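Side-chain contacts in putative oxidoreductase yhhX (Escherichia coli K-12, PDB 3F4L), which is probably an NADP-dependent dehydrogenase of the Gfo/Idh/MocA family, possibly acting on scyllo-inositol: residues Cys5-Phe10 with Pro20-Arg25; His33-His38 with Phe79-Arg84; Val66-Val71 with Arg300-Leu305; Ala103-Leu108 with Glu321-Leu326. All coordinates share one frame; numbering follows the deposited sequence.

Interaction 1: Cys5-Phe10 with Pro20-Arg25; sequences CAFIGF and PYVLNR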
# COMPACT_ATOMS: atom_id res chain seq x y z
N CYS A 5 -36.68 22.45 -5.39
CA CYS A 5 -35.72 21.79 -6.25
C CYS A 5 -36.45 20.81 -7.16
O CYS A 5 -37.66 20.60 -7.02
CB CYS A 5 -34.66 21.07 -5.41
SG CYS A 5 -35.30 19.80 -4.28
N ALA A 6 -35.71 20.23 -8.09
CA ALA A 6 -36.29 19.26 -9.01
C ALA A 6 -35.24 18.24 -9.43
O ALA A 6 -34.06 18.56 -9.53
CB ALA A 6 -36.86 19.97 -10.23
N PHE A 7 -35.67 17.02 -9.68
CA PHE A 7 -34.74 15.99 -10.10
C PHE A 7 -34.92 15.57 -11.54
O PHE A 7 -36.05 15.43 -12.01
CB PHE A 7 -34.86 14.74 -9.23
CG PHE A 7 -34.38 14.94 -7.83
CD1 PHE A 7 -35.18 15.58 -6.89
CD2 PHE A 7 -33.11 14.50 -7.47
CE1 PHE A 7 -34.71 15.79 -5.60
CE2 PHE A 7 -32.63 14.71 -6.18
CZ PHE A 7 -33.42 15.35 -5.24
N ILE A 8 -33.80 15.40 -12.23
CA ILE A 8 -33.83 14.91 -13.60
C ILE A 8 -33.38 13.47 -13.41
O ILE A 8 -32.19 13.20 -13.18
CB ILE A 8 -32.82 15.61 -14.51
CG1 ILE A 8 -33.04 17.13 -14.49
CG2 ILE A 8 -32.95 15.07 -15.93
CD1 ILE A 8 -34.41 17.55 -14.88
N GLY A 9 -34.32 12.54 -13.49
CA GLY A 9 -34.01 11.14 -13.32
C GLY A 9 -34.65 10.63 -12.04
O GLY A 9 -34.62 11.29 -11.00
N PHE A 10 -35.24 9.44 -12.11
CA PHE A 10 -35.87 8.87 -10.94
C PHE A 10 -35.49 7.40 -10.79
O PHE A 10 -36.34 6.53 -10.74
CB PHE A 10 -37.40 9.01 -11.03
CG PHE A 10 -38.12 8.66 -9.76
CD1 PHE A 10 -37.72 9.22 -8.55
CD2 PHE A 10 -39.20 7.79 -9.77
CE1 PHE A 10 -38.41 8.94 -7.37
CE2 PHE A 10 -39.89 7.50 -8.59
CZ PHE A 10 -39.49 8.08 -7.39
N PRO A 20 -34.21 10.30 0.53
CA PRO A 20 -34.29 10.03 1.97
C PRO A 20 -33.79 11.21 2.80
O PRO A 20 -34.31 11.48 3.89
CB PRO A 20 -33.40 8.79 2.13
CG PRO A 20 -33.55 8.08 0.81
CD PRO A 20 -33.46 9.24 -0.18
N TYR A 21 -32.79 11.90 2.28
CA TYR A 21 -32.19 13.04 2.97
C TYR A 21 -32.92 14.36 2.73
O TYR A 21 -33.09 15.17 3.65
CB TYR A 21 -30.73 13.17 2.52
CG TYR A 21 -29.88 11.99 2.93
CD1 TYR A 21 -29.38 11.89 4.23
CD2 TYR A 21 -29.62 10.96 2.04
CE1 TYR A 21 -28.65 10.79 4.63
CE2 TYR A 21 -28.89 9.84 2.43
CZ TYR A 21 -28.41 9.76 3.72
OH TYR A 21 -27.69 8.66 4.10
N VAL A 22 -33.36 14.57 1.49
CA VAL A 22 -34.07 15.78 1.14
C VAL A 22 -35.45 15.83 1.77
O VAL A 22 -35.90 16.89 2.23
CB VAL A 22 -34.19 15.90 -0.40
CG1 VAL A 22 -35.08 17.10 -0.77
CG2 VAL A 22 -32.80 16.07 -0.99
N LEU A 23 -36.14 14.68 1.81
CA LEU A 23 -37.47 14.63 2.40
C LEU A 23 -37.41 14.76 3.93
O LEU A 23 -38.44 14.88 4.59
CB LEU A 23 -38.19 13.34 2.00
CG LEU A 23 -38.31 13.13 0.48
CD1 LEU A 23 -38.92 11.75 0.19
CD2 LEU A 23 -39.17 14.24 -0.12
N ASN A 24 -36.21 14.73 4.49
CA ASN A 24 -36.05 14.88 5.94
C ASN A 24 -35.75 16.36 6.26
O ASN A 24 -35.55 16.73 7.42
CB ASN A 24 -34.90 14.01 6.45
CG ASN A 24 -35.24 13.27 7.73
OD1 ASN A 24 -35.78 13.84 8.68
ND2 ASN A 24 -34.91 11.98 7.77
N ARG A 25 -35.71 17.18 5.22
CA ARG A 25 -35.42 18.61 5.37
C ARG A 25 -36.54 19.47 4.77
O ARG A 25 -36.26 20.46 4.09
CB ARG A 25 -34.08 18.95 4.69
CG ARG A 25 -32.88 18.16 5.26
CD ARG A 25 -31.61 18.35 4.43
NE ARG A 25 -30.52 17.50 4.89
CZ ARG A 25 -29.97 17.57 6.10
NH1 ARG A 25 -30.41 18.46 6.97
NH2 ARG A 25 -28.98 16.75 6.44

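Interaction 2: His33-His38 with Phe79-Arg84; sequences HIFRRH and FEYAKR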
# COMPACT_ATOMS: atom_id res chain seq x y z
N HIS A 33 -40.64 19.07 -8.57
CA HIS A 33 -40.80 18.21 -9.74
C HIS A 33 -39.75 17.12 -9.79
O HIS A 33 -38.65 17.26 -9.28
CB HIS A 33 -40.62 19.00 -11.03
CG HIS A 33 -41.43 20.26 -11.11
ND1 HIS A 33 -42.75 20.26 -11.50
CD2 HIS A 33 -41.09 21.55 -10.88
CE1 HIS A 33 -43.19 21.51 -11.50
NE2 HIS A 33 -42.21 22.31 -11.13
N ILE A 34 -40.12 16.04 -10.46
CA ILE A 34 -39.21 14.95 -10.70
C ILE A 34 -39.50 14.52 -12.12
O ILE A 34 -40.59 14.02 -12.42
CB ILE A 34 -39.38 13.78 -9.74
CG1 ILE A 34 -38.82 14.15 -8.36
CG2 ILE A 34 -38.63 12.54 -10.28
CD1 ILE A 34 -38.79 13.00 -7.37
N PHE A 35 -38.55 14.78 -13.01
CA PHE A 35 -38.65 14.41 -14.41
C PHE A 35 -38.12 13.00 -14.60
O PHE A 35 -37.20 12.58 -13.90
CB PHE A 35 -37.82 15.37 -15.26
CG PHE A 35 -37.54 14.86 -16.66
CD1 PHE A 35 -38.45 15.07 -17.69
CD2 PHE A 35 -36.37 14.15 -16.93
CE1 PHE A 35 -38.20 14.57 -18.97
CE2 PHE A 35 -36.11 13.65 -18.21
CZ PHE A 35 -37.03 13.86 -19.23
N ARG A 36 -38.71 12.28 -15.54
CA ARG A 36 -38.28 10.94 -15.90
C ARG A 36 -38.84 10.66 -17.28
O ARG A 36 -39.96 11.07 -17.60
CB ARG A 36 -38.76 9.88 -14.89
CG ARG A 36 -40.00 10.23 -14.09
CD ARG A 36 -41.23 9.49 -14.55
NE ARG A 36 -42.08 10.30 -15.40
CZ ARG A 36 -43.40 10.40 -15.25
NH1 ARG A 36 -44.02 9.74 -14.28
NH2 ARG A 36 -44.11 11.16 -16.07
N ARG A 37 -38.06 9.97 -18.10
CA ARG A 37 -38.48 9.65 -19.47
C ARG A 37 -39.72 8.76 -19.45
O ARG A 37 -40.65 8.95 -20.24
CB ARG A 37 -37.35 8.95 -20.21
CG ARG A 37 -35.96 9.32 -19.71
CD ARG A 37 -34.98 9.42 -20.86
NE ARG A 37 -35.42 10.41 -21.83
CZ ARG A 37 -34.75 10.75 -22.93
NH1 ARG A 37 -33.59 10.17 -23.20
NH2 ARG A 37 -35.25 11.67 -23.75
N HIS A 38 -39.73 7.78 -18.56
CA HIS A 38 -40.87 6.86 -18.45
C HIS A 38 -41.32 6.76 -17.00
O HIS A 38 -40.51 6.80 -16.09
CB HIS A 38 -40.48 5.47 -18.96
CG HIS A 38 -39.97 5.47 -20.36
ND1 HIS A 38 -38.73 4.96 -20.69
CD2 HIS A 38 -40.51 5.93 -21.51
CE1 HIS A 38 -38.53 5.10 -21.99
NE2 HIS A 38 -39.60 5.69 -22.51
N PHE A 79 -23.86 16.14 -19.06
CA PHE A 79 -23.45 17.43 -19.60
C PHE A 79 -24.62 18.17 -20.23
O PHE A 79 -24.85 19.36 -19.95
CB PHE A 79 -22.36 17.27 -20.66
CG PHE A 79 -22.00 18.56 -21.34
CD1 PHE A 79 -21.26 19.53 -20.67
CD2 PHE A 79 -22.46 18.83 -22.63
CE1 PHE A 79 -20.99 20.75 -21.27
CE2 PHE A 79 -22.19 20.05 -23.24
CZ PHE A 79 -21.45 21.01 -22.56
N GLU A 80 -25.36 17.46 -21.07
CA GLU A 80 -26.50 18.03 -21.78
C GLU A 80 -27.57 18.59 -20.84
O GLU A 80 -28.01 19.72 -21.01
CB GLU A 80 -27.12 16.98 -22.71
CG GLU A 80 -28.18 17.53 -23.65
CD GLU A 80 -27.66 18.64 -24.55
OE1 GLU A 80 -28.46 19.19 -25.35
OE2 GLU A 80 -26.45 18.96 -24.48
N TYR A 81 -27.98 17.80 -19.85
CA TYR A 81 -28.99 18.27 -18.91
C TYR A 81 -28.47 19.43 -18.04
O TYR A 81 -29.19 20.38 -17.76
CB TYR A 81 -29.47 17.13 -18.00
CG TYR A 81 -30.46 16.20 -18.65
CD1 TYR A 81 -31.62 16.69 -19.25
CD2 TYR A 81 -30.24 14.82 -18.67
CE1 TYR A 81 -32.54 15.84 -19.85
CE2 TYR A 81 -31.16 13.95 -19.27
CZ TYR A 81 -32.30 14.47 -19.86
OH TYR A 81 -33.22 13.63 -20.44
N ALA A 82 -27.22 19.33 -17.59
CA ALA A 82 -26.63 20.37 -16.75
C ALA A 82 -26.59 21.70 -17.51
O ALA A 82 -26.96 22.74 -16.97
CB ALA A 82 -25.22 19.98 -16.32
N LYS A 83 -26.14 21.66 -18.75
CA LYS A 83 -26.05 22.86 -19.59
C LYS A 83 -27.44 23.46 -19.82
O LYS A 83 -27.61 24.68 -19.82
CB LYS A 83 -25.40 22.53 -20.93
CG LYS A 83 -25.18 23.75 -21.83
CD LYS A 83 -24.42 23.36 -23.09
CE LYS A 83 -24.19 24.56 -23.99
NZ LYS A 83 -23.35 24.17 -25.16
N ARG A 84 -28.43 22.60 -20.04
CA ARG A 84 -29.78 23.08 -20.27
C ARG A 84 -30.34 23.73 -19.01
O ARG A 84 -30.98 24.78 -19.09
CB ARG A 84 -30.69 21.94 -20.73
CG ARG A 84 -30.45 21.52 -22.17
CD ARG A 84 -31.43 20.45 -22.61
NE ARG A 84 -32.82 20.91 -22.52
CZ ARG A 84 -33.86 20.16 -22.85
NH1 ARG A 84 -33.67 18.92 -23.29
NH2 ARG A 84 -35.10 20.64 -22.76

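Interaction 3: Val66-Val71 with Arg300-Leu305; sequences VKLVVV and RVYDAL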
# COMPACT_ATOMS: atom_id res chain seq x y z
N VAL A 66 -38.20 27.02 -9.02
CA VAL A 66 -37.17 25.99 -8.91
C VAL A 66 -35.80 26.67 -8.92
O VAL A 66 -35.48 27.39 -9.87
CB VAL A 66 -37.23 24.97 -10.07
CG1 VAL A 66 -35.99 24.07 -10.02
CG2 VAL A 66 -38.49 24.13 -9.96
N LYS A 67 -35.01 26.44 -7.88
CA LYS A 67 -33.68 27.05 -7.78
C LYS A 67 -32.55 26.05 -7.98
O LYS A 67 -31.43 26.43 -8.32
CB LYS A 67 -33.51 27.73 -6.42
CG LYS A 67 -34.52 28.84 -6.15
CD LYS A 67 -34.21 30.11 -6.93
CE LYS A 67 -33.11 30.92 -6.26
NZ LYS A 67 -32.99 32.32 -6.80
N LEU A 68 -32.84 24.77 -7.75
CA LEU A 68 -31.81 23.75 -7.91
C LEU A 68 -32.33 22.55 -8.69
O LEU A 68 -33.41 22.02 -8.40
CB LEU A 68 -31.29 23.27 -6.55
CG LEU A 68 -30.27 22.12 -6.65
CD1 LEU A 68 -28.92 22.66 -7.14
CD2 LEU A 68 -30.12 21.42 -5.30
N VAL A 69 -31.57 22.13 -9.69
CA VAL A 69 -31.92 20.97 -10.50
C VAL A 69 -30.86 19.91 -10.21
O VAL A 69 -29.67 20.19 -10.27
CB VAL A 69 -31.92 21.33 -12.00
CG1 VAL A 69 -32.10 20.08 -12.83
CG2 VAL A 69 -33.06 22.33 -12.29
N VAL A 70 -31.30 18.70 -9.89
CA VAL A 70 -30.36 17.61 -9.59
C VAL A 70 -30.39 16.58 -10.72
O VAL A 70 -31.38 15.90 -10.91
CB VAL A 70 -30.74 16.94 -8.25
CG1 VAL A 70 -29.67 15.92 -7.84
CG2 VAL A 70 -30.90 18.01 -7.19
N VAL A 71 -29.29 16.46 -11.45
CA VAL A 71 -29.20 15.54 -12.58
C VAL A 71 -28.71 14.16 -12.14
O VAL A 71 -27.56 14.00 -11.73
CB VAL A 71 -28.25 16.10 -13.64
CG1 VAL A 71 -28.25 15.20 -14.86
CG2 VAL A 71 -28.66 17.52 -14.00
N ARG A 300 -25.82 16.70 4.26
CA ARG A 300 -25.05 17.90 4.52
C ARG A 300 -24.69 18.59 3.20
O ARG A 300 -24.32 19.76 3.20
CB ARG A 300 -23.81 17.56 5.37
CG ARG A 300 -24.20 17.39 6.84
CD ARG A 300 -23.25 16.52 7.66
NE ARG A 300 -21.92 17.09 7.77
CZ ARG A 300 -20.95 16.57 8.52
NH1 ARG A 300 -21.19 15.47 9.23
NH2 ARG A 300 -19.75 17.14 8.55
N VAL A 301 -24.81 17.86 2.10
CA VAL A 301 -24.56 18.40 0.77
C VAL A 301 -25.66 19.43 0.51
O VAL A 301 -25.41 20.53 0.04
CB VAL A 301 -24.63 17.30 -0.32
CG1 VAL A 301 -24.67 17.95 -1.71
CG2 VAL A 301 -23.41 16.36 -0.22
N TYR A 302 -26.89 19.06 0.84
CA TYR A 302 -28.00 19.97 0.63
C TYR A 302 -27.97 21.13 1.62
O TYR A 302 -28.40 22.24 1.30
CB TYR A 302 -29.33 19.22 0.70
CG TYR A 302 -29.58 18.35 -0.53
CD1 TYR A 302 -29.12 17.03 -0.59
CD2 TYR A 302 -30.22 18.87 -1.65
CE1 TYR A 302 -29.30 16.24 -1.74
CE2 TYR A 302 -30.41 18.10 -2.81
CZ TYR A 302 -29.95 16.79 -2.84
OH TYR A 302 -30.12 16.06 -3.97
N ASP A 303 -27.44 20.89 2.82
CA ASP A 303 -27.36 21.97 3.79
C ASP A 303 -26.34 22.99 3.28
O ASP A 303 -26.46 24.18 3.55
CB ASP A 303 -26.93 21.45 5.18
CG ASP A 303 -27.94 20.48 5.78
OD1 ASP A 303 -29.16 20.69 5.57
OD2 ASP A 303 -27.53 19.51 6.45
N ALA A 304 -25.34 22.51 2.53
CA ALA A 304 -24.32 23.41 1.96
C ALA A 304 -24.90 24.19 0.79
O ALA A 304 -24.66 25.40 0.65
CB ALA A 304 -23.10 22.61 1.50
N LEU A 305 -25.65 23.50 -0.06
CA LEU A 305 -26.27 24.14 -1.22
C LEU A 305 -27.25 25.21 -0.73
O LEU A 305 -27.39 26.27 -1.35
CB LEU A 305 -27.00 23.10 -2.07
CG LEU A 305 -26.19 22.44 -3.19
CD1 LEU A 305 -24.79 22.16 -2.74
CD2 LEU A 305 -26.88 21.15 -3.62

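Interaction 4: Ala103-Leu108 with Glu321-Leu326; sequences AQAKEL and EVLTNL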
# COMPACT_ATOMS: atom_id res chain seq x y z
N ALA A 103 -12.67 19.09 -20.53
CA ALA A 103 -13.10 20.27 -21.28
C ALA A 103 -14.58 20.59 -21.01
O ALA A 103 -14.94 21.74 -20.76
CB ALA A 103 -12.87 20.04 -22.78
N GLN A 104 -15.45 19.58 -21.07
CA GLN A 104 -16.87 19.81 -20.81
C GLN A 104 -17.09 20.35 -19.41
O GLN A 104 -17.94 21.21 -19.19
CB GLN A 104 -17.68 18.53 -20.99
CG GLN A 104 -17.93 18.16 -22.43
CD GLN A 104 -18.63 16.83 -22.58
OE1 GLN A 104 -18.04 15.77 -22.36
NE2 GLN A 104 -19.91 16.88 -22.94
N ALA A 105 -16.32 19.84 -18.45
CA ALA A 105 -16.42 20.30 -17.07
C ALA A 105 -16.06 21.78 -17.04
O ALA A 105 -16.76 22.60 -16.45
CB ALA A 105 -15.48 19.52 -16.18
N LYS A 106 -14.95 22.12 -17.69
CA LYS A 106 -14.50 23.50 -17.73
C LYS A 106 -15.55 24.39 -18.38
O LYS A 106 -15.73 25.54 -17.98
CB LYS A 106 -13.17 23.61 -18.48
CG LYS A 106 -12.03 22.91 -17.76
CD LYS A 106 -10.68 23.16 -18.43
CE LYS A 106 -9.57 22.57 -17.59
NZ LYS A 106 -8.24 22.58 -18.26
N GLU A 107 -16.25 23.85 -19.37
CA GLU A 107 -17.30 24.58 -20.08
C GLU A 107 -18.51 24.84 -19.18
O GLU A 107 -19.13 25.90 -19.23
CB GLU A 107 -17.73 23.80 -21.32
CG GLU A 107 -18.62 24.58 -22.26
CD GLU A 107 -18.99 23.77 -23.49
OE1 GLU A 107 -18.10 23.05 -24.01
OE2 GLU A 107 -20.15 23.87 -23.95
N LEU A 108 -18.84 23.85 -18.36
CA LEU A 108 -19.96 23.95 -17.44
C LEU A 108 -19.70 25.05 -16.40
O LEU A 108 -20.58 25.84 -16.08
CB LEU A 108 -20.17 22.60 -16.75
CG LEU A 108 -21.52 21.87 -16.85
CD1 LEU A 108 -22.09 21.93 -18.26
CD2 LEU A 108 -21.32 20.43 -16.42
N GLU A 321 -10.91 21.34 -7.34
CA GLU A 321 -10.93 19.95 -6.88
C GLU A 321 -11.62 19.07 -7.91
O GLU A 321 -11.23 17.93 -8.15
CB GLU A 321 -11.66 19.86 -5.53
CG GLU A 321 -11.03 20.74 -4.46
CD GLU A 321 -11.77 20.72 -3.14
OE1 GLU A 321 -13.00 20.93 -3.12
OE2 GLU A 321 -11.12 20.51 -2.10
N VAL A 322 -12.67 19.60 -8.53
CA VAL A 322 -13.40 18.84 -9.53
C VAL A 322 -12.53 18.61 -10.76
O VAL A 322 -12.45 17.50 -11.27
CB VAL A 322 -14.70 19.58 -9.94
CG1 VAL A 322 -15.45 18.77 -10.98
CG2 VAL A 322 -15.56 19.80 -8.72
N LEU A 323 -11.85 19.67 -11.23
CA LEU A 323 -11.00 19.55 -12.41
C LEU A 323 -9.80 18.63 -12.15
O LEU A 323 -9.38 17.89 -13.04
CB LEU A 323 -10.52 20.94 -12.84
CG LEU A 323 -11.62 21.89 -13.34
CD1 LEU A 323 -11.03 23.25 -13.67
CD2 LEU A 323 -12.29 21.29 -14.55
N THR A 324 -9.25 18.68 -10.94
CA THR A 324 -8.11 17.84 -10.63
C THR A 324 -8.54 16.37 -10.65
O THR A 324 -7.82 15.50 -11.14
CB THR A 324 -7.50 18.20 -9.25
OG1 THR A 324 -6.95 19.52 -9.29
CG2 THR A 324 -6.41 17.22 -8.88
N ASN A 325 -9.73 16.09 -10.13
CA ASN A 325 -10.25 14.72 -10.10
C ASN A 325 -10.41 14.16 -11.52
O ASN A 325 -9.90 13.08 -11.84
CB ASN A 325 -11.60 14.70 -9.36
CG ASN A 325 -11.98 13.32 -8.87
OD1 ASN A 325 -12.41 13.16 -7.72
ND2 ASN A 325 -11.85 12.32 -9.73
N LEU A 326 -11.12 14.90 -12.37
CA LEU A 326 -11.34 14.48 -13.75
C LEU A 326 -10.03 14.28 -14.51
O LEU A 326 -9.89 13.32 -15.28
CB LEU A 326 -12.20 15.51 -14.49
CG LEU A 326 -13.72 15.45 -14.29
CD1 LEU A 326 -14.06 15.24 -12.81
CD2 LEU A 326 -14.32 16.76 -14.81

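Interaction 1: Cys5-Phe10 with Pro20-Arg25
Val22 is the one residue of Pro20-Arg25 that reaches the strand, where its two methyls divide between Cys5 and Phe7. The backbones stay apart, 9.7 Å between the CA atoms of Cys5 and Val22, and side chains span the distance. CG1 of Val22 lies trans to the backbone N (chi1 174°) and approaches Cys5 SG at 4.4 Å. CG2, the other branch, meets CZ of Phe7, also at 4.4 Å, near the ring plane, so the phenylalanine presents its edge rather than a face. Cys5 and Phe7 sit two residues apart on the strand and both direct their CB toward the helix. Beyond Val22 the chain folds into a type I beta turn, closed by Arg25 N to Val22 O at 3.0 Å, and then runs on toward strand 29-35. Arg25 points its guanidinium elsewhere, making salt bridges with Asp297 and Asp303. Helix 12-22 thus lies over the first strand of the beta-alpha-beta unit that opens the Rossmann fold, with Val31 of the next strand touching both Cys5 and Val22. Leu19 and Thr14 of the same helix also lie against Phe7. Every touching residue is buried. The contact is wholly apolar and rather loosely spaced: a sulfur and an aromatic edge meet two methyls by dispersion, and no hydrogen bond between the two segments adds direction to it.

Interaction 2: His33-His38 with Phe79-Arg84
The guanidinium of Arg37 has the hydroxyl of Tyr81 over one face, close to its centre, with OH 4.1 Å from CZ of Arg37. The phenol ring stands nearly upright to that group, the two planes being 81° apart. The same oxygen reaches the ring of Phe35, lying 3.7 Å from CE2 and 4.0 Å from CZ of that phenylalanine, an approach at a slant. Phe35 and Tyr81 cross at about a right angle; Phe35 CE2 also comes within 4.2 Å of Tyr81 CZ. With CG trans to the backbone N (chi1 164°), Phe35 extends from the strand toward helix 78-87, while Arg37, in the loop beyond, gets there through a chain bent at chi2 and chi3. The CA atoms of Phe35 and Tyr81 stay 11.3 Å apart. Ile8 of strand 3-8 touches both Phe35 and Tyr81. The second strand ends here, where Rossmann dehydrogenases commonly receive the adenosine part of the cofactor, though no ligand contact is established. Ring and cation approach the phenol oxygen from directions roughly at right angles; without a hydrogen bond, dispersion with Phe35 probably carries the contact, with at most a weak charge-dipole term from exposed Arg37.

Interaction 3: Val66-Val71 with Arg300-Leu305
Leu68 and Val70 face Tyr302 and Leu305 across strand 66-71 and helix 300-305, which run in roughly opposed directions, at 145°, with axes 11.7 Å apart at the closest. The closest CA pair, Leu68 with Leu305, is 8.7 Å apart, so side-chain ends make the contact. Leu68 takes part through CD2, which touches CD2 of Leu305 at 3.7 Å and CE2 of Tyr302 at 4.2 Å, the leucine crossing both at about a right angle. Its CG lies trans to the backbone N (chi1 177°), and chi2 then turns CD2 to the helix. Val70 comes from the opposite direction to Tyr302 and sets both methyls by the phenol oxygen, CG2 at 3.8 Å and CG1 at 3.9 Å from OH, with CG2 near the ring plane at its edge. That hydroxyl belongs to a buried tyrosine and is satisfied by a hydrogen bond with ND1 of His18. Leu93 of strand 91-94 touches Leu68, Tyr302 and Leu305, and Phe7 of strand 3-8 touches Val70 and Tyr302. Helix 300-311, from the C-terminal part of the chain, packs across neighbouring strands of the Rossmann sheet, with Trp29 of strand 29-35 also against Leu68 and Leu305.

Interaction 4: Ala103-Leu108 with Glu321-Leu326
Leu323 and Lys106 cross at about a right angle, CD2 of the leucine pressing on CG of the lysine at 3.6 Å. The same methyl lies 4.0 Å from CB of Ala105, so it is shared between two consecutive residues of helix 103-108. Leu326, one turn further on, brings its own CD2 to CB of Ala105 at 3.3 Å, tighter than carbon atoms usually sit and therefore doubtful in detail. Leu323 has its CG beside the backbone N (chi1 -65°), and its CB bond points toward helix 103-108, whereas Lys106, extended beyond CG, offers its CG methylene. The helices are close to antiparallel, 168° apart in direction, with axes 10.2 Å apart at the closest and the CA atoms of Ala105 and Leu323 at 7.2 Å. Leu102 and Phe109 of the first helix extend the packing, both touching Leu323. Helix 102-115 belongs to the Rossmann part and helix 319-331 to the C-terminal part, so the pair joins the two. The contact is hydrocarbon on hydrocarbon: Ala105 CB lies against Leu323 and, in the doubtfully short pair, Leu326, and the lysine contributes its aliphatic stem while its charged end takes no part.

In the fold
Interactions 1 and 3 are core contacts, buried and mainly apolar, though interaction 3 includes the Tyr302 hydroxyl. Cys5-Phe10 and Val66-Val71 are hydrogen-bonded neighbours in the parallel sheet, and Val22 CG2 touches Tyr302 CZ at 3.5 Å, so helices 12-22 and 300-311 meet beside it. Interaction 2 adds the next strand, bonded to Cys5-Phe10, but reaches the surface, and there a cation enters. Interaction 4 is partly buried and involves no strand, pairing two helices. It connects to interaction 2 through Phe79, which packs on Gln104 and Leu108. Interactions 1 and 2 stay within the Rossmann part, while 3 and 4 bind it to the C-terminal part, one through the sheet and one through a helix.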